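Local atomic coordinates of 1,3-alpha-isomaltosidase (Kribbella flavida DSM 17836, PDB entry 5X3I), a protein that hydrolyses alpha-1,3-glucosidic linkages in a cyclic tetrasaccharide made from starch, releasing isomaltose during its intracellular breakdown. Residues Ser444-Arg447 with Thr448-Trp451; Asp450-Thr453 with Glu454-Tyr458; Ser357-Arg360 with Ala361-Ser365; Trp372-Pro375 with Lys376-Ile379. The protein carries 1 engineered substitution. One frame throughout, in Å; residues are numbered along the deposited sequence.

Contact 1: residues Ser444-Arg447 with Thr448-Trp451; sequences SVQR and TRDW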
# COMPACT_ATOMS: atom_id res chain seq x y z
N SER A 444 17.92 0.17 2.39
CA SER A 444 18.42 -0.41 1.15
C SER A 444 19.68 -1.24 1.34
O SER A 444 20.04 -2.01 0.46
CB SER A 444 18.69 0.68 0.11
OG SER A 444 19.95 1.29 0.31
N VAL A 445 20.37 -1.08 2.47
CA VAL A 445 21.58 -1.86 2.70
C VAL A 445 21.58 -2.59 4.05
O VAL A 445 20.98 -2.14 5.02
CB VAL A 445 22.85 -1.00 2.60
CG1 VAL A 445 23.02 -0.44 1.19
CG2 VAL A 445 22.82 0.11 3.62
N GLN A 446 22.30 -3.71 4.09
CA GLN A 446 22.24 -4.62 5.21
C GLN A 446 22.66 -4.00 6.54
O GLN A 446 22.00 -4.24 7.56
CB GLN A 446 23.09 -5.86 4.92
CG GLN A 446 22.89 -6.98 5.93
CD GLN A 446 21.46 -7.48 5.97
OE1 GLN A 446 20.92 -7.94 4.97
NE2 GLN A 446 20.84 -7.39 7.14
N ARG A 447 23.73 -3.20 6.55
CA ARG A 447 24.24 -2.65 7.81
C ARG A 447 23.20 -1.78 8.51
O ARG A 447 23.11 -1.78 9.72
CB ARG A 447 25.55 -1.87 7.60
CG ARG A 447 25.45 -0.57 6.78
CD ARG A 447 26.80 0.13 6.66
NE ARG A 447 27.20 0.81 7.89
CZ ARG A 447 26.93 2.08 8.16
NH1 ARG A 447 27.33 2.61 9.30
NH2 ARG A 447 26.27 2.83 7.30
N THR A 448 22.43 -1.03 7.74
CA THR A 448 21.42 -0.18 8.34
C THR A 448 20.14 -0.95 8.68
O THR A 448 19.51 -0.66 9.68
CB THR A 448 21.12 1.02 7.44
OG1 THR A 448 22.31 1.79 7.31
CG2 THR A 448 20.03 1.89 8.03
N ARG A 449 19.77 -1.93 7.86
CA ARG A 449 18.69 -2.83 8.24
C ARG A 449 19.03 -3.46 9.61
O ARG A 449 18.19 -3.46 10.49
CB ARG A 449 18.43 -3.91 7.18
CG ARG A 449 17.80 -3.37 5.87
CD ARG A 449 17.20 -4.45 5.00
NE ARG A 449 18.19 -5.40 4.49
CZ ARG A 449 18.85 -5.27 3.34
NH1 ARG A 449 18.65 -4.20 2.56
NH2 ARG A 449 19.73 -6.20 2.98
N ASP A 450 20.27 -3.91 9.77
CA ASP A 450 20.76 -4.44 11.05
C ASP A 450 20.62 -3.43 12.18
O ASP A 450 20.05 -3.73 13.22
CB ASP A 450 22.23 -4.86 10.96
CG ASP A 450 22.45 -6.10 10.12
OD1 ASP A 450 21.49 -6.72 9.67
OD2 ASP A 450 23.62 -6.44 9.92
N TRP A 451 21.18 -2.24 11.98
CA TRP A 451 21.19 -1.19 12.99
C TRP A 451 19.79 -0.78 13.43
O TRP A 451 19.50 -0.69 14.61
CB TRP A 451 21.95 0.04 12.48
CG TRP A 451 22.16 1.09 13.53
CD1 TRP A 451 23.14 1.12 14.48
CD2 TRP A 451 21.39 2.28 13.72
NE1 TRP A 451 23.03 2.24 15.25
CE2 TRP A 451 21.96 2.97 14.81
CE3 TRP A 451 20.27 2.82 13.09
CZ2 TRP A 451 21.45 4.17 15.27
CZ3 TRP A 451 19.77 4.02 13.55
CH2 TRP A 451 20.36 4.68 14.63
O HOH W 1 19.55 -4.96 -0.24
O HOH W 2 17.77 -7.44 6.47

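Contact 2: residues Asp450-Thr453 with Glu454-Tyr458; sequences DWWT and EKRRY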
# COMPACT_ATOMS: atom_id res chain seq x y z
N ASP A 450 20.27 -3.91 9.77
CA ASP A 450 20.76 -4.44 11.05
C ASP A 450 20.62 -3.43 12.18
O ASP A 450 20.05 -3.73 13.22
CB ASP A 450 22.23 -4.86 10.96
CG ASP A 450 22.45 -6.10 10.12
OD1 ASP A 450 21.49 -6.72 9.67
OD2 ASP A 450 23.62 -6.44 9.92
N TRP A 451 21.18 -2.24 11.98
CA TRP A 451 21.19 -1.19 12.99
C TRP A 451 19.79 -0.78 13.43
O TRP A 451 19.50 -0.69 14.61
CB TRP A 451 21.95 0.04 12.48
CG TRP A 451 22.16 1.09 13.53
CD1 TRP A 451 23.14 1.12 14.48
CD2 TRP A 451 21.39 2.28 13.72
NE1 TRP A 451 23.03 2.24 15.25
CE2 TRP A 451 21.96 2.97 14.81
CE3 TRP A 451 20.27 2.82 13.09
CZ2 TRP A 451 21.45 4.17 15.27
CZ3 TRP A 451 19.77 4.02 13.55
CH2 TRP A 451 20.36 4.68 14.63
N TRP A 452 18.92 -0.54 12.45
CA TRP A 452 17.54 -0.14 12.73
C TRP A 452 16.75 -1.21 13.49
O TRP A 452 16.13 -0.92 14.51
CB TRP A 452 16.81 0.19 11.42
CG TRP A 452 15.43 0.76 11.60
CD1 TRP A 452 14.26 0.13 11.35
CD2 TRP A 452 15.10 2.08 12.03
NE1 TRP A 452 13.20 0.98 11.61
CE2 TRP A 452 13.70 2.18 12.04
CE3 TRP A 452 15.85 3.18 12.42
CZ2 TRP A 452 13.03 3.35 12.42
CZ3 TRP A 452 15.19 4.34 12.81
CH2 TRP A 452 13.79 4.41 12.80
N THR A 453 16.78 -2.43 12.98
CA THR A 453 16.02 -3.52 13.57
C THR A 453 16.60 -3.95 14.92
O THR A 453 15.88 -4.47 15.76
CB THR A 453 15.93 -4.75 12.62
OG1 THR A 453 17.24 -5.20 12.28
CG2 THR A 453 15.16 -4.39 11.34
N GLU A 454 17.90 -3.72 15.12
CA GLU A 454 18.54 -4.11 16.38
C GLU A 454 17.86 -3.45 17.57
O GLU A 454 17.80 -4.01 18.64
CB GLU A 454 20.03 -3.77 16.38
CG GLU A 454 20.80 -4.32 17.58
CD GLU A 454 20.90 -5.85 17.59
OE1 GLU A 454 20.57 -6.51 16.58
OE2 GLU A 454 21.33 -6.39 18.62
N LYS A 455 17.32 -2.26 17.37
CA LYS A 455 16.62 -1.54 18.43
C LYS A 455 15.33 -2.27 18.84
O LYS A 455 14.87 -2.13 19.98
CB LYS A 455 16.31 -0.11 17.98
CG LYS A 455 17.56 0.66 17.54
CD LYS A 455 17.30 2.14 17.32
CE LYS A 455 18.57 2.85 16.84
NZ LYS A 455 19.72 2.64 17.76
N ARG A 456 14.76 -3.03 17.91
CA ARG A 456 13.55 -3.79 18.15
C ARG A 456 13.80 -5.24 18.61
O ARG A 456 12.85 -5.97 18.93
CB ARG A 456 12.68 -3.80 16.90
CG ARG A 456 12.01 -2.47 16.54
CD ARG A 456 12.93 -1.47 15.84
NE ARG A 456 12.16 -0.29 15.47
CZ ARG A 456 12.66 0.90 15.17
NH1 ARG A 456 13.98 1.12 15.15
NH2 ARG A 456 11.83 1.88 14.87
N ARG A 457 15.06 -5.66 18.61
CA ARG A 457 15.38 -7.07 18.82
C ARG A 457 14.83 -7.61 20.16
O ARG A 457 14.28 -8.71 20.20
CB ARG A 457 16.89 -7.32 18.74
CG ARG A 457 17.29 -8.78 18.97
CD ARG A 457 18.75 -9.05 18.59
NE ARG A 457 18.95 -8.82 17.16
CZ ARG A 457 18.61 -9.68 16.21
NH1 ARG A 457 18.08 -10.86 16.53
NH2 ARG A 457 18.81 -9.37 14.94
N TYR A 458 14.97 -6.83 21.23
CA TYR A 458 14.48 -7.28 22.54
C TYR A 458 12.96 -7.50 22.55
O TYR A 458 12.45 -8.28 23.35
CB TYR A 458 14.88 -6.29 23.64
CG TYR A 458 14.02 -5.05 23.68
CD1 TYR A 458 14.23 -4.01 22.78
CD2 TYR A 458 13.01 -4.91 24.62
CE1 TYR A 458 13.45 -2.87 22.81
CE2 TYR A 458 12.22 -3.76 24.66
CZ TYR A 458 12.45 -2.75 23.75
OH TYR A 458 11.68 -1.62 23.77
O HOH W 3 19.47 -6.63 14.05
O HOH W 4 20.77 0.21 16.86

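Contact 3: residues Ser357-Arg360 with Ala361-Ser365; sequences SAHR and AEDFS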
# COMPACT_ATOMS: atom_id res chain seq x y z
N SER A 357 23.19 3.57 20.41
CA SER A 357 23.19 2.11 20.37
C SER A 357 21.84 1.58 20.83
O SER A 357 21.11 2.25 21.54
CB SER A 357 24.31 1.55 21.25
OG SER A 357 24.17 1.98 22.59
N ALA A 358 21.52 0.36 20.42
CA ALA A 358 20.28 -0.29 20.80
C ALA A 358 20.27 -0.71 22.28
O ALA A 358 21.31 -0.92 22.87
CB ALA A 358 20.04 -1.49 19.92
N HIS A 359 19.07 -0.85 22.85
CA HIS A 359 18.89 -1.28 24.25
C HIS A 359 18.71 -2.78 24.40
O HIS A 359 18.18 -3.43 23.50
CB HIS A 359 17.69 -0.60 24.90
CG HIS A 359 17.90 0.85 25.18
ND1 HIS A 359 18.65 1.30 26.24
CD2 HIS A 359 17.45 1.96 24.54
CE1 HIS A 359 18.67 2.62 26.24
NE2 HIS A 359 17.95 3.04 25.22
N ARG A 360 19.21 -3.35 25.49
CA ARG A 360 18.80 -4.70 25.84
C ARG A 360 17.55 -4.65 26.72
O ARG A 360 17.19 -3.58 27.22
CB ARG A 360 19.94 -5.43 26.56
CG ARG A 360 21.34 -4.98 26.13
CD ARG A 360 22.43 -5.60 27.00
NE ARG A 360 22.71 -6.98 26.63
CZ ARG A 360 23.25 -7.88 27.45
NH1 ARG A 360 23.58 -7.56 28.69
NH2 ARG A 360 23.46 -9.12 27.01
N ALA A 361 16.96 -5.80 27.00
CA ALA A 361 15.68 -5.85 27.71
C ALA A 361 15.85 -5.37 29.15
O ALA A 361 14.99 -4.68 29.69
CB ALA A 361 15.12 -7.25 27.70
N GLU A 362 16.98 -5.71 29.75
CA GLU A 362 17.22 -5.41 31.14
C GLU A 362 17.50 -3.91 31.38
O GLU A 362 17.55 -3.48 32.52
CB GLU A 362 18.37 -6.27 31.68
CG GLU A 362 19.69 -6.07 30.96
CD GLU A 362 19.89 -7.02 29.77
OE1 GLU A 362 18.89 -7.58 29.23
OE2 GLU A 362 21.06 -7.19 29.37
N ASP A 363 17.67 -3.13 30.32
CA ASP A 363 17.79 -1.68 30.46
C ASP A 363 16.51 -1.05 30.99
O ASP A 363 16.54 0.04 31.54
CB ASP A 363 18.12 -0.99 29.12
CG ASP A 363 19.44 -1.45 28.51
OD1 ASP A 363 20.26 -2.09 29.18
OD2 ASP A 363 19.64 -1.13 27.33
N PHE A 364 15.39 -1.72 30.78
CA PHE A 364 14.08 -1.11 31.00
C PHE A 364 13.44 -1.50 32.34
O PHE A 364 13.46 -2.66 32.73
CB PHE A 364 13.13 -1.48 29.86
CG PHE A 364 13.58 -1.00 28.50
CD1 PHE A 364 13.56 0.36 28.18
CD2 PHE A 364 14.02 -1.90 27.54
CE1 PHE A 364 13.98 0.80 26.93
CE2 PHE A 364 14.44 -1.46 26.28
CZ PHE A 364 14.42 -0.11 25.98
N SER A 365 12.86 -0.52 33.01
CA SER A 365 11.95 -0.77 34.12
C SER A 365 10.58 -0.30 33.73
O SER A 365 10.45 0.67 32.99
CB SER A 365 12.40 -0.06 35.41
OG SER A 365 13.76 -0.33 35.68

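Contact 4: residues Trp372-Pro375 with Lys376-Ile379; sequences WPDP and KAMI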
# COMPACT_ATOMS: atom_id res chain seq x y z
N TRP A 372 2.04 0.68 30.58
CA TRP A 372 2.32 -0.74 30.42
C TRP A 372 3.13 -1.24 31.62
O TRP A 372 4.34 -1.38 31.54
CB TRP A 372 3.07 -1.01 29.09
CG TRP A 372 2.39 -0.40 27.91
CD1 TRP A 372 2.59 0.85 27.42
CD2 TRP A 372 1.36 -0.98 27.10
NE1 TRP A 372 1.78 1.08 26.34
CE2 TRP A 372 1.01 -0.03 26.12
CE3 TRP A 372 0.71 -2.22 27.10
CZ2 TRP A 372 0.02 -0.27 25.17
CZ3 TRP A 372 -0.26 -2.47 26.15
CH2 TRP A 372 -0.60 -1.49 25.19
N PRO A 373 2.45 -1.49 32.74
CA PRO A 373 3.17 -1.87 33.96
C PRO A 373 3.92 -3.19 33.82
O PRO A 373 4.98 -3.33 34.41
CB PRO A 373 2.06 -1.99 35.02
CG PRO A 373 0.82 -2.19 34.24
CD PRO A 373 1.00 -1.44 32.95
N ASP A 374 3.35 -4.15 33.11
CA ASP A 374 4.02 -5.43 32.93
C ASP A 374 3.74 -6.04 31.56
O ASP A 374 2.93 -6.94 31.44
CB ASP A 374 3.60 -6.40 34.04
CG ASP A 374 4.51 -7.60 34.16
OD1 ASP A 374 5.28 -7.87 33.22
OD2 ASP A 374 4.45 -8.29 35.20
N PRO A 375 4.41 -5.53 30.51
CA PRO A 375 4.07 -6.01 29.17
C PRO A 375 4.37 -7.50 28.93
O PRO A 375 3.64 -8.13 28.19
CB PRO A 375 4.93 -5.13 28.25
CG PRO A 375 5.96 -4.52 29.15
CD PRO A 375 5.29 -4.36 30.47
N LYS A 376 5.40 -8.05 29.57
CA LYS A 376 5.70 -9.47 29.43
C LYS A 376 4.56 -10.33 29.99
O LYS A 376 4.18 -11.32 29.39
CB LYS A 376 7.01 -9.84 30.12
CG LYS A 376 7.30 -11.35 30.11
CD LYS A 376 8.70 -11.70 30.59
CE LYS A 376 8.82 -13.20 30.95
NZ LYS A 376 8.33 -14.10 29.85
N ALA A 377 4.01 -9.93 31.13
CA ALA A 377 2.89 -10.67 31.71
C ALA A 377 1.67 -10.61 30.80
O ALA A 377 0.98 -11.61 30.62
CB ALA A 377 2.54 -10.12 33.10
N MET A 378 1.41 -9.45 30.21
CA MET A 378 0.30 -9.31 29.28
C MET A 378 0.47 -10.27 28.10
O MET A 378 -0.45 -11.01 27.74
CB MET A 378 0.18 -7.87 28.77
CG MET A 378 -0.91 -7.69 27.71
SD MET A 378 -0.86 -6.09 26.87
CE MET A 378 0.76 -6.14 26.14
N ILE A 379 1.66 -10.27 27.51
CA ILE A 379 1.92 -11.07 26.33
C ILE A 379 1.93 -12.56 26.67
O ILE A 379 1.43 -13.37 25.91
CB ILE A 379 3.26 -10.68 25.67
CG1 ILE A 379 3.18 -9.25 25.11
CG2 ILE A 379 3.64 -11.64 24.56
CD1 ILE A 379 4.52 -8.69 24.69
O HOH W 5 7.10 -6.79 31.51

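Contact 1: residues Ser444-Arg447 with Thr448-Trp451
The guanidinium of R449 lies against the backbone one turn earlier: V445 C and Q446 N sit 3.6 Å above one face, offset toward its rim, and a water occupies its edge, in plane. That water accepts from R449 NE and from Q446 NE2. The Q446 amide stands across the guanidinium, the planes 84° apart, and R449 NH2 donates to Q446 OE1 at 2.9 Å, arriving from above the amide's carbonyl plane. The other end of the same amide serves D450, where Q446 NE2 donates to D450 OD1 at 2.7 Å, leaving in the amide plane but meeting the carboxylate from above. The swing of Q446 CG away from its backbone N (chi1 -170°), followed by a bend at chi2, carries the amide between these two partners. All this decorates the first turn of helix 446-454, where V445 is the N-cap and R449 N donates to V445 O at 3.1 Å; D450 N follows with a bond to Q446 O at 2.8 Å. R449 NH1 bonds to L443 O, and its side chain touches A503 of helix 496-510. With a leucine in place of R449, Q446 OE1 and L443 O would probably lose their charged donor. The Q446 amide thus has its oxygen on a cation and its nitrogen on a carboxylate, which would probably fix which way round it is turned.

Contact 2: residues Asp450-Thr453 with Glu454-Tyr458
W452 O is gripped twice, by R456 NH1 at 3.0 Å and, weakly, by K455 N at 3.4 Å. The site is the junction where helix 446-454 gives way to helix 457-461 through a type I beta turn from E454 to R457, and two cation-pi pairs, each spanning four residues, mark it. In the first, the guanidinium of R456 lies over one face of the W452 indole, the planes 34° apart, with NH1 over the ring's centre and CZ 3.8 Å from the centroid of the five-membered ring. The bend of R456 at chi2 (79°) folds the chain back so that NH1 can serve the ring and the carbonyl of one residue together. R456 NE bonds to Q393 OE1, at the end of barrel strand 388-393. With an alanine at W452, the guanidinium would probably keep its carbonyl partner but lose the aromatic face that limits its tilt. In the second pair K455 comes over one face of W451: CE makes a CH-pi contact 3.6 Å from the centroid of the six-membered ring, and NZ is cation-pi to it at 3.9 Å. K455 NZ also bonds to G356 O and to a water that donates to W451 O. R457 NE and E454 OE1 form a salt bridge of 2.9 Å, in the guanidinium plane but above the carboxylate plane; R457 NH1 has a second carboxylate, E461. A second water joins this pair to the helix, donating to E454 OE1 at 2.8 Å and to D450 O while accepting from R457 NH2.

Contact 3: residues Ser357-Arg360 with Ala361-Ser365
H359 and D363 both turn CG away from their own carbonyl carbons (chi1 -72° and -61°), which brings the imidazole edge to the carboxylate. H359 ND1 donates to D363 OD2 at 2.8 Å, with the oxygen in the ring plane and approached on its anti side. R360 N donates to the same OD2 at 2.9 Å from the opposite face of the carboxylate. D363 N in turn bonds to the backbone R360 O at 3.2 Å, so a backbone turn bond and a side-chain-to-backbone bond tie D363 to R360 at the start of the 3-10 turn 361-363, in the loop between strands 348-349 and 365-366. F364 CZ reaches H359 CB at 3.5 Å, and the two rings meet obliquely, their planes at 56°. On the exposed side, E362 OE2 forms a salt bridge with R360 NH1 at 2.6 Å; it sits over one face of the guanidinium, so charge rather than a directed N-H bond probably carries the pairing. H359 NE2 is hydrogen-bonded to Q405 OE1, and the ring meets Y350 edge-to-face. With both imidazole nitrogens facing acceptor oxygens, and one of these a carboxylate, H359 is likely to be doubly protonated.

Contact 4: residues Trp372-Pro375 with Lys376-Ile379
An N-cap opens helix 375-384: D374 stands immediately before the first turn, and its OD1 accepts from A377 N at 3.2 Å. The N-H points well at the oxygen (159°) but meets the carboxylate from above its plane. Turning CG away from the backbone N (chi1 -164°) brings the carboxylate over the helix start, where A377 CB packs against D374 CG at 3.4 Å. A water extends the cap, donating to D374 OD1 at 2.7 Å and accepting from K376 N at 2.9 Å, so this one oxygen serves two of the amides that the first turn cannot pair internally. Such a carboxylate probably gains from the positive end of the helix. P375 follows as the first helical residue, a place where the lack of an N-H costs no helix bond, and its O accepts from I379 N at 3.0 Å. D374 N is tied to Q311 OE1 of helix 311-323. On the buried side M378 and W372 make a Met-aromatic contact, covered further by I333 of barrel strand 330-333. The sulfur lies at the indole edge, in its plane, with M378 SD 3.7 Å from W372 CZ3, and the bend at chi3 leaves M378 CE 3.8 Å from that same carbon.

All four contacts lie within the family 31 TIM-barrel domain and are partly buried; contacts 2 and 4 have four buried residues each, contact 1 three and contact 3 two. Contacts 1 and 2 share D450 and W451 and follow helix 446-454 from its start to the turn beyond it; amide and carboxylate bonds at the surface give way to cations laid over indoles. Contact 3 touches contact 2, with Y458 CZ 3.5 Å from F364 CE2 and A358 against K455. Contact 4 lies about 20 Å from contact 1 (nearest atoms). In contacts 3 and 4 a buried side (H359 with F364; W372 with M378) backs a more exposed polar one, but D374 is an N-cap whereas D363 is the third residue of its 3-10 turn.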